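Local structure of phosphatidylinositol transfer protein SFH5 (Saccharomyces cerevisiae, 6W32) at residues Leu147-Asp152 against Asp194-Asn199; Lys153-Arg158 against Ser201-Gly206. The protein binds and transfers phosphatidylinositol between membranes, regulates PtdIns(4,5)P2 homeostasis at the plasma membrane, and carries heme b as a cofactor. All blocks are in the same frame, centred on the assembly; numbering follows the deposited sequence.

Contact 1: Leu147-Asp152 against Asp194-Asn199. With HEM (protoporphyrin IX containing Fe), chain D.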
loop_
_atom_site.group_PDB
_atom_site.type_symbol
_atom_site.label_atom_id
_atom_site.label_comp_id
_atom_site.label_asym_id
_atom_site.label_seq_id
_atom_site.Cartn_x
_atom_site.Cartn_y
_atom_site.Cartn_z
ATOM N N LEU A 147 -3.044 3.600 21.710
ATOM C CA LEU A 147 -2.315 3.427 20.458
ATOM C C LEU A 147 -2.495 4.606 19.521
ATOM O O LEU A 147 -1.686 4.790 18.609
ATOM C CB LEU A 147 -2.780 2.158 19.745
ATOM C CG LEU A 147 -2.701 0.897 20.604
ATOM C CD1 LEU A 147 -3.889 -0.003 20.340
ATOM C CD2 LEU A 147 -1.387 0.172 20.346
ATOM N N PHE A 148 -3.541 5.398 19.715
ATOM C CA PHE A 148 -3.842 6.492 18.814
ATOM C C PHE A 148 -3.307 7.834 19.299
ATOM O O PHE A 148 -3.279 8.792 18.518
ATOM C CB PHE A 148 -5.362 6.551 18.591
ATOM C CG PHE A 148 -5.933 5.277 18.023
ATOM C CD1 PHE A 148 -6.779 4.480 18.778
ATOM C CD2 PHE A 148 -5.609 4.875 16.736
ATOM C CE1 PHE A 148 -7.309 3.287 18.251
ATOM C CE2 PHE A 148 -6.108 3.703 16.207
ATOM C CZ PHE A 148 -6.967 2.900 16.964
ATOM N N GLN A 149 -2.853 7.928 20.551
ATOM C CA GLN A 149 -2.284 9.185 21.022
ATOM C C GLN A 149 -0.904 9.418 20.428
ATOM O O GLN A 149 -0.557 10.559 20.110
ATOM C CB GLN A 149 -2.188 9.201 22.545
ATOM C CG GLN A 149 -3.482 9.226 23.314
ATOM C CD GLN A 149 -3.278 8.760 24.756
ATOM O OE1 GLN A 149 -2.150 8.480 25.181
ATOM N NE2 GLN A 149 -4.368 8.672 25.512
ATOM N N ASN A 150 -0.082 8.376 20.299
ATOM C CA ASN A 150 1.204 8.551 19.628
ATOM C C ASN A 150 0.944 8.254 18.163
ATOM O O ASN A 150 1.023 7.114 17.699
ATOM C CB ASN A 150 2.300 7.672 20.234
ATOM C CG ASN A 150 3.721 8.026 19.702
ATOM O OD1 ASN A 150 3.907 8.984 18.924
ATOM N ND2 ASN A 150 4.717 7.233 20.115
ATOM N N VAL A 151 0.595 9.309 17.441
ATOM C CA VAL A 151 0.207 9.186 16.048
ATOM C C VAL A 151 1.372 8.696 15.213
ATOM O O VAL A 151 1.237 7.759 14.427
ATOM C CB VAL A 151 -0.319 10.533 15.536
ATOM C CG1 VAL A 151 -0.454 10.522 14.028
ATOM C CG2 VAL A 151 -1.636 10.849 16.217
ATOM N N ASP A 152 2.542 9.312 15.373
ATOM C CA ASP A 152 3.656 8.983 14.485
ATOM C C ASP A 152 4.062 7.521 14.595
ATOM O O ASP A 152 4.441 6.901 13.592
ATOM C CB ASP A 152 4.838 9.895 14.763
ATOM C CG ASP A 152 4.409 11.333 14.953
ATOM O OD1 ASP A 152 4.714 11.913 16.032
ATOM O OD2 ASP A 152 3.729 11.863 14.029
ATOM N N ASP A 194 -13.555 9.296 18.662
ATOM C CA ASP A 194 -12.889 10.532 19.050
ATOM C C ASP A 194 -11.808 10.950 18.054
ATOM O O ASP A 194 -11.270 10.140 17.294
ATOM C CB ASP A 194 -12.244 10.342 20.404
ATOM C CG ASP A 194 -11.435 9.052 20.458
ATOM O OD1 ASP A 194 -10.337 9.001 19.852
ATOM O OD2 ASP A 194 -11.921 8.065 21.065
ATOM N N SER A 195 -11.428 12.229 18.134
ATOM C CA SER A 195 -10.461 12.835 17.222
ATOM C C SER A 195 -9.073 12.201 17.277
ATOM O O SER A 195 -8.227 12.568 16.455
ATOM C CB SER A 195 -10.330 14.327 17.511
ATOM O OG SER A 195 -9.839 14.526 18.820
ATOM N N ASP A 196 -8.791 11.275 18.194
ATOM C CA ASP A 196 -7.544 10.529 18.070
ATOM C C ASP A 196 -7.582 9.657 16.835
ATOM O O ASP A 196 -6.670 9.698 15.999
ATOM C CB ASP A 196 -7.288 9.680 19.312
ATOM C CG ASP A 196 -6.344 10.363 20.321
ATOM O OD1 ASP A 196 -5.890 11.517 20.068
ATOM O OD2 ASP A 196 -6.075 9.739 21.380
ATOM N N ILE A 197 -8.666 8.886 16.692
ATOM C CA ILE A 197 -8.844 8.016 15.536
ATOM C C ILE A 197 -8.906 8.840 14.262
ATOM O O ILE A 197 -8.273 8.497 13.251
ATOM C CB ILE A 197 -10.096 7.144 15.723
ATOM C CG1 ILE A 197 -9.827 6.079 16.789
ATOM C CG2 ILE A 197 -10.495 6.455 14.415
ATOM C CD1 ILE A 197 -11.072 5.513 17.370
ATOM N N LYS A 198 -9.639 9.955 14.299
ATOM C CA LYS A 198 -9.730 10.788 13.108
ATOM C C LYS A 198 -8.343 11.171 12.625
ATOM O O LYS A 198 -8.073 11.178 11.419
ATOM C CB LYS A 198 -10.588 12.026 13.391
ATOM C CG LYS A 198 -12.056 11.666 13.734
ATOM C CD LYS A 198 -13.107 12.700 13.324
ATOM C CE LYS A 198 -14.525 12.220 13.673
ATOM N NZ LYS A 198 -15.537 13.347 13.633
ATOM N N ASN A 199 -7.424 11.396 13.571
ATOM C CA ASN A 199 -6.110 11.944 13.276
ATOM C C ASN A 199 -5.182 10.900 12.658
ATOM O O ASN A 199 -4.447 11.199 11.706
ATOM C CB ASN A 199 -5.520 12.526 14.556
ATOM C CG ASN A 199 -4.380 13.479 14.282
ATOM O OD1 ASN A 199 -3.213 13.192 14.581
ATOM N ND2 ASN A 199 -4.704 14.618 13.681
HETATM C CHA HEM D . -9.419 4.702 6.781
HETATM C CHB HEM D . -8.875 3.522 11.399
HETATM C CHC HEM D . -13.679 3.205 11.846
HETATM C CHD HEM D . -14.195 3.910 7.052
HETATM C C1A HEM D . -8.873 4.399 8.000
HETATM C C2A HEM D . -7.467 4.470 8.271
HETATM C C3A HEM D . -7.285 4.176 9.575
HETATM C C4A HEM D . -8.602 3.889 10.120
HETATM C CMA HEM D . -5.995 4.086 10.426
HETATM C CAA HEM D . -6.510 4.924 7.157
HETATM C CBA HEM D . -5.621 3.891 6.505
HETATM C CGA HEM D . -5.830 2.471 6.869
HETATM O O1A HEM D . -5.410 2.190 8.036
HETATM O O2A HEM D . -5.580 1.710 5.877
HETATM C C1B HEM D . -10.122 3.391 11.937
HETATM C C2B HEM D . -10.392 3.142 13.325
HETATM C C3B HEM D . -11.716 3.053 13.467
HETATM C C4B HEM D . -12.335 3.247 12.156
HETATM C CMB HEM D . -9.289 3.003 14.395
HETATM C CAB HEM D . -12.480 2.766 14.778
HETATM C CBB HEM D . -13.470 3.537 15.191
HETATM C C1C HEM D . -14.279 3.346 10.609
HETATM C C2C HEM D . -15.718 3.292 10.262
HETATM C C3C HEM D . -15.845 3.492 8.930
HETATM C C4C HEM D . -14.510 3.673 8.380
HETATM C CMC HEM D . -16.889 3.036 11.246
HETATM C CAC HEM D . -17.165 3.503 8.111
HETATM C CBC HEM D . -17.262 2.883 6.912
HETATM C C1D HEM D . -12.975 4.242 6.529
HETATM C C2D HEM D . -12.702 4.667 5.177
HETATM C C3D HEM D . -11.196 4.935 5.138
HETATM C C4D HEM D . -10.731 4.631 6.447
HETATM C CMD HEM D . -13.671 4.830 4.003
HETATM C CAD HEM D . -10.275 5.367 3.990
HETATM C CBD HEM D . -9.445 4.136 3.606
HETATM C CGD HEM D . -8.609 4.487 2.401
HETATM O O1D HEM D . -7.728 3.650 2.014
HETATM O O2D HEM D . -8.647 5.700 2.001
HETATM N NA HEM D . -9.543 4.059 9.141
HETATM N NB HEM D . -11.319 3.452 11.255
HETATM N NC HEM D . -13.637 3.586 9.446
HETATM N ND HEM D . -11.773 4.252 7.260
HETATM FE FE HEM D . -11.563 3.729 9.255
#
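F148 and D196 meet through their CB atoms, 3.7 Å apart, where the two backbones also come nearest, and from there the phenylalanine can be followed outward to the heme. CG lies anti to its own carbonyl carbon (chi1 -58°), which carries the ring over I197. CD1 and CE1 rest on I197 CG1, which stands 4.0 Å from the F148 ring centroid and 11° off the ring normal, a CH-pi contact over the face. At the tip, F148 CZ and CE2 both meet the heme methyl CMB, CZ at 3.5 Å, in an approach oblique to the ring. I197 completes this corner: its CG2 lies 3.5 Å from HEM C2B, and its CD1 touches the vinyl carbons CBB and CAB. Further contacts set polar oxygens against aliphatic carbons. Q149 CG passes 3.3 Å from D196 OD2, while V151 CG2 abuts N199 OD1; no hydrogen bond crosses between the segments. D194, at the N-cap position of helix 195-211, accepts a weak capping bond from D196 N. The contact thus joins the turn leading into helix 151-166 to the first turn of helix 195-211, with L147 packing on helix 112-115 and V151 extending to C200 and T203.

Contact 2: Lys153-Arg158 against Ser201-Gly206. With HEM (protoporphyrin IX containing Fe), chain D.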
loop_
_atom_site.group_PDB
_atom_site.type_symbol
_atom_site.label_atom_id
_atom_site.label_comp_id
_atom_site.label_asym_id
_atom_site.label_seq_id
_atom_site.Cartn_x
_atom_site.Cartn_y
_atom_site.Cartn_z
ATOM N N LYS A 153 3.991 6.931 15.787
ATOM C CA LYS A 153 4.431 5.543 15.807
ATOM C C LYS A 153 3.401 4.623 15.168
ATOM O O LYS A 153 3.772 3.636 14.525
ATOM C CB LYS A 153 4.813 5.085 17.217
ATOM C CG LYS A 153 6.372 4.927 17.331
ATOM C CD LYS A 153 6.989 3.851 16.342
ATOM C CE LYS A 153 8.517 4.093 16.022
ATOM N NZ LYS A 153 9.290 2.897 15.481
ATOM N N PHE A 154 2.115 4.944 15.285
ATOM C CA PHE A 154 1.113 4.205 14.519
ATOM C C PHE A 154 1.412 4.274 13.025
ATOM O O PHE A 154 1.625 3.244 12.377
ATOM C CB PHE A 154 -0.283 4.748 14.800
ATOM C CG PHE A 154 -1.373 3.930 14.201
ATOM C CD1 PHE A 154 -2.024 2.968 14.952
ATOM C CD2 PHE A 154 -1.772 4.130 12.890
ATOM C CE1 PHE A 154 -3.051 2.211 14.401
ATOM C CE2 PHE A 154 -2.778 3.383 12.332
ATOM C CZ PHE A 154 -3.413 2.415 13.091
ATOM N N VAL A 155 1.445 5.493 12.465
ATOM C CA VAL A 155 1.692 5.657 11.036
ATOM C C VAL A 155 2.922 4.888 10.609
ATOM O O VAL A 155 3.001 4.387 9.488
ATOM C CB VAL A 155 1.820 7.139 10.672
ATOM C CG1 VAL A 155 2.231 7.277 9.228
ATOM C CG2 VAL A 155 0.524 7.843 10.889
ATOM N N ARG A 156 3.913 4.781 11.480
ATOM C CA ARG A 156 5.081 4.011 11.077
ATOM C C ARG A 156 4.762 2.522 11.072
ATOM O O ARG A 156 5.193 1.796 10.166
ATOM C CB ARG A 156 6.260 4.331 11.973
ATOM C CG ARG A 156 6.878 5.671 11.730
ATOM C CD ARG A 156 8.369 5.648 12.195
ATOM N NE ARG A 156 9.301 5.238 11.146
ATOM C CZ ARG A 156 9.747 6.085 10.228
ATOM N NH1 ARG A 156 10.583 5.675 9.274
ATOM N NH2 ARG A 156 9.332 7.361 10.276
ATOM N N TYR A 157 3.962 2.061 12.037
ATOM C CA TYR A 157 3.497 0.678 12.019
ATOM C C TYR A 157 2.814 0.350 10.694
ATOM O O TYR A 157 3.223 -0.584 9.990
ATOM C CB TYR A 157 2.533 0.425 13.179
ATOM C CG TYR A 157 1.703 -0.776 12.916
ATOM C CD1 TYR A 157 2.272 -2.040 12.922
ATOM C CD2 TYR A 157 0.363 -0.659 12.591
ATOM C CE1 TYR A 157 1.513 -3.162 12.643
ATOM C CE2 TYR A 157 -0.407 -1.778 12.296
ATOM C CZ TYR A 157 0.176 -3.017 12.325
ATOM O OH TYR A 157 -0.588 -4.112 12.044
ATOM N N ARG A 158 1.778 1.144 10.328
ATOM C CA ARG A 158 0.917 0.856 9.178
ATOM C C ARG A 158 1.652 0.979 7.846
ATOM O O ARG A 158 1.477 0.136 6.958
ATOM C CB ARG A 158 -0.286 1.787 9.169
ATOM C CG ARG A 158 -1.195 1.531 7.964
ATOM C CD ARG A 158 -2.335 0.500 8.206
ATOM N NE ARG A 158 -3.138 0.380 6.991
ATOM C CZ ARG A 158 -2.801 -0.422 5.988
ATOM N NH1 ARG A 158 -1.719 -1.170 6.114
ATOM N NH2 ARG A 158 -3.520 -0.480 4.873
ATOM N N SER A 201 -6.263 8.083 10.969
ATOM C CA SER A 201 -6.895 7.903 9.663
ATOM C C SER A 201 -6.442 8.923 8.635
ATOM O O SER A 201 -5.908 8.574 7.575
ATOM C CB SER A 201 -8.412 7.989 9.793
ATOM O OG SER A 201 -8.986 6.700 9.940
ATOM N N LYS A 202 -6.671 10.200 8.938
ATOM C CA LYS A 202 -6.376 11.242 7.972
ATOM C C LYS A 202 -4.898 11.268 7.624
ATOM O O LYS A 202 -4.536 11.487 6.457
ATOM C CB LYS A 202 -6.865 12.581 8.512
ATOM C CG LYS A 202 -8.405 12.635 8.622
ATOM C CD LYS A 202 -8.952 13.789 9.474
ATOM C CE LYS A 202 -8.460 15.154 9.000
ATOM N NZ LYS A 202 -9.214 16.280 9.660
ATOM N N THR A 203 -4.034 10.976 8.601
ATOM C CA THR A 203 -2.592 11.008 8.369
ATOM C C THR A 203 -2.170 9.903 7.423
ATOM O O THR A 203 -1.574 10.160 6.373
ATOM C CB THR A 203 -1.835 10.875 9.691
ATOM O OG1 THR A 203 -2.301 11.865 10.615
ATOM C CG2 THR A 203 -0.364 11.058 9.456
ATOM N N VAL A 204 -2.453 8.654 7.791
ATOM C CA VAL A 204 -2.161 7.540 6.891
ATOM C C VAL A 204 -2.796 7.783 5.528
ATOM O O VAL A 204 -2.122 7.668 4.496
ATOM C CB VAL A 204 -2.621 6.210 7.511
ATOM C CG1 VAL A 204 -2.404 5.078 6.553
ATOM C CG2 VAL A 204 -1.851 5.967 8.786
ATOM N N ILE A 205 -4.087 8.177 5.503
ATOM C CA ILE A 205 -4.765 8.396 4.219
ATOM C C ILE A 205 -3.960 9.329 3.326
ATOM O O ILE A 205 -3.756 9.043 2.133
ATOM C CB ILE A 205 -6.197 8.924 4.413
ATOM C CG1 ILE A 205 -7.116 7.782 4.872
ATOM C CG2 ILE A 205 -6.739 9.384 3.078
ATOM C CD1 ILE A 205 -8.368 8.235 5.479
ATOM N N GLY A 206 -3.484 10.462 3.897
ATOM C CA GLY A 206 -2.689 11.398 3.118
ATOM C C GLY A 206 -1.463 10.749 2.507
ATOM O O GLY A 206 -1.058 11.062 1.382
HETATM C CHA HEM D . -9.419 4.702 6.781
HETATM C CHB HEM D . -8.875 3.522 11.399
HETATM C CHC HEM D . -13.679 3.205 11.846
HETATM C CHD HEM D . -14.195 3.910 7.052
HETATM C C1A HEM D . -8.873 4.399 8.000
HETATM C C2A HEM D . -7.467 4.470 8.271
HETATM C C3A HEM D . -7.285 4.176 9.575
HETATM C C4A HEM D . -8.602 3.889 10.120
HETATM C CMA HEM D . -5.995 4.086 10.426
HETATM C CAA HEM D . -6.510 4.924 7.157
HETATM C CBA HEM D . -5.621 3.891 6.505
HETATM C CGA HEM D . -5.830 2.471 6.869
HETATM O O1A HEM D . -5.410 2.190 8.036
HETATM O O2A HEM D . -5.580 1.710 5.877
HETATM C C1B HEM D . -10.122 3.391 11.937
HETATM C C2B HEM D . -10.392 3.142 13.325
HETATM C C3B HEM D . -11.716 3.053 13.467
HETATM C C4B HEM D . -12.335 3.247 12.156
HETATM C CMB HEM D . -9.289 3.003 14.395
HETATM C CAB HEM D . -12.480 2.766 14.778
HETATM C CBB HEM D . -13.470 3.537 15.191
HETATM C C1C HEM D . -14.279 3.346 10.609
HETATM C C2C HEM D . -15.718 3.292 10.262
HETATM C C3C HEM D . -15.845 3.492 8.930
HETATM C C4C HEM D . -14.510 3.673 8.380
HETATM C CMC HEM D . -16.889 3.036 11.246
HETATM C CAC HEM D . -17.165 3.503 8.111
HETATM C CBC HEM D . -17.262 2.883 6.912
HETATM C C1D HEM D . -12.975 4.242 6.529
HETATM C C2D HEM D . -12.702 4.667 5.177
HETATM C C3D HEM D . -11.196 4.935 5.138
HETATM C C4D HEM D . -10.731 4.631 6.447
HETATM C CMD HEM D . -13.671 4.830 4.003
HETATM C CAD HEM D . -10.275 5.367 3.990
HETATM C CBD HEM D . -9.445 4.136 3.606
HETATM C CGD HEM D . -8.609 4.487 2.401
HETATM O O1D HEM D . -7.728 3.650 2.014
HETATM O O2D HEM D . -8.647 5.700 2.001
HETATM N NA HEM D . -9.543 4.059 9.141
HETATM N NB HEM D . -11.319 3.452 11.255
HETATM N NC HEM D . -13.637 3.586 9.446
HETATM N ND HEM D . -11.773 4.252 7.260
HETATM FE FE HEM D . -11.563 3.729 9.255
#
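The heme pocket of the CRAL-TRIO domain is lined here by two helices, 151-166 and 195-211, whose segments meet largely through aliphatic side chains and border the heme and its propionates. V155 and V204 mark the nearest backbone approach, with CA atoms 6.0 Å apart. The two valines point past one another in opposing senses, V155 CG2 lying 3.7 Å from V204 CG2. The same V155 methyl also meets T203 CG2 at 3.6 Å, so one branch serves two residues of the facing helix. T203 turns its hydroxyl back to N199 O, a hydrogen bond within its own helix, while its CG2 methyl packs on V155. The segment axes come within 10.0 Å and cross at -43°. Each helix lies in the connection between successive parallel strands, 132-136 to 179-184 and 179-184 to 216-222, consistent with consecutive beta-alpha-beta crossovers, which would account for their similar N-to-C directions. V204 is shared between protein and cofactor: CG1 touches the propionate carbon HEM CBA at 3.4 Å and also packs against R158 CG, roughly perpendicular to the arginine chain. R158 leaves its helix with CG anti to the backbone N and then bends at chi2 (91°), bringing the guanidinium to the carboxylate, whose carbon CGA lies in plane at its edge. R158 NE donates to HEM O2A at 3.0 Å with an N-H...O angle of 153°, and more weakly to HEM O1A. R158 NH2 adds a second bond to HEM O2A, so that this oxygen is gripped twice, an arrangement that would probably stabilise the propionate's negative charge. Y138 OH and K219 NZ, close to the arginine, are also hydrogen-bonded to the heme. F154 CE2 lies 3.8 Å from the heme methyl CMA, while V204 CG2 approaches the edge of the F154 ring.

How the contacts relate
Contact 1 sits at the N-terminal ends of helices 151-166 and 195-211, and contact 2 one or two turns further on, with centres about 9 Å apart. Two aromatic residues join them directly, F148 CE2 lying 3.9 Å from F154 CE1, and V151 CG1 comes within 4.1 Å of T203 OG1. They border different edges of the heme: contact 1 meets its CMB methyl and a vinyl group through apolar atoms, whereas contact 2 takes the CMA methyl and adds the R158 hydrogen bonds to a propionate. The centre of contact 1 is about 20 Å from the centre of the chain, that of contact 2 about 12 Å. Y185 supplies the proximal iron ligand, its side chain about 7 Å from that of I197.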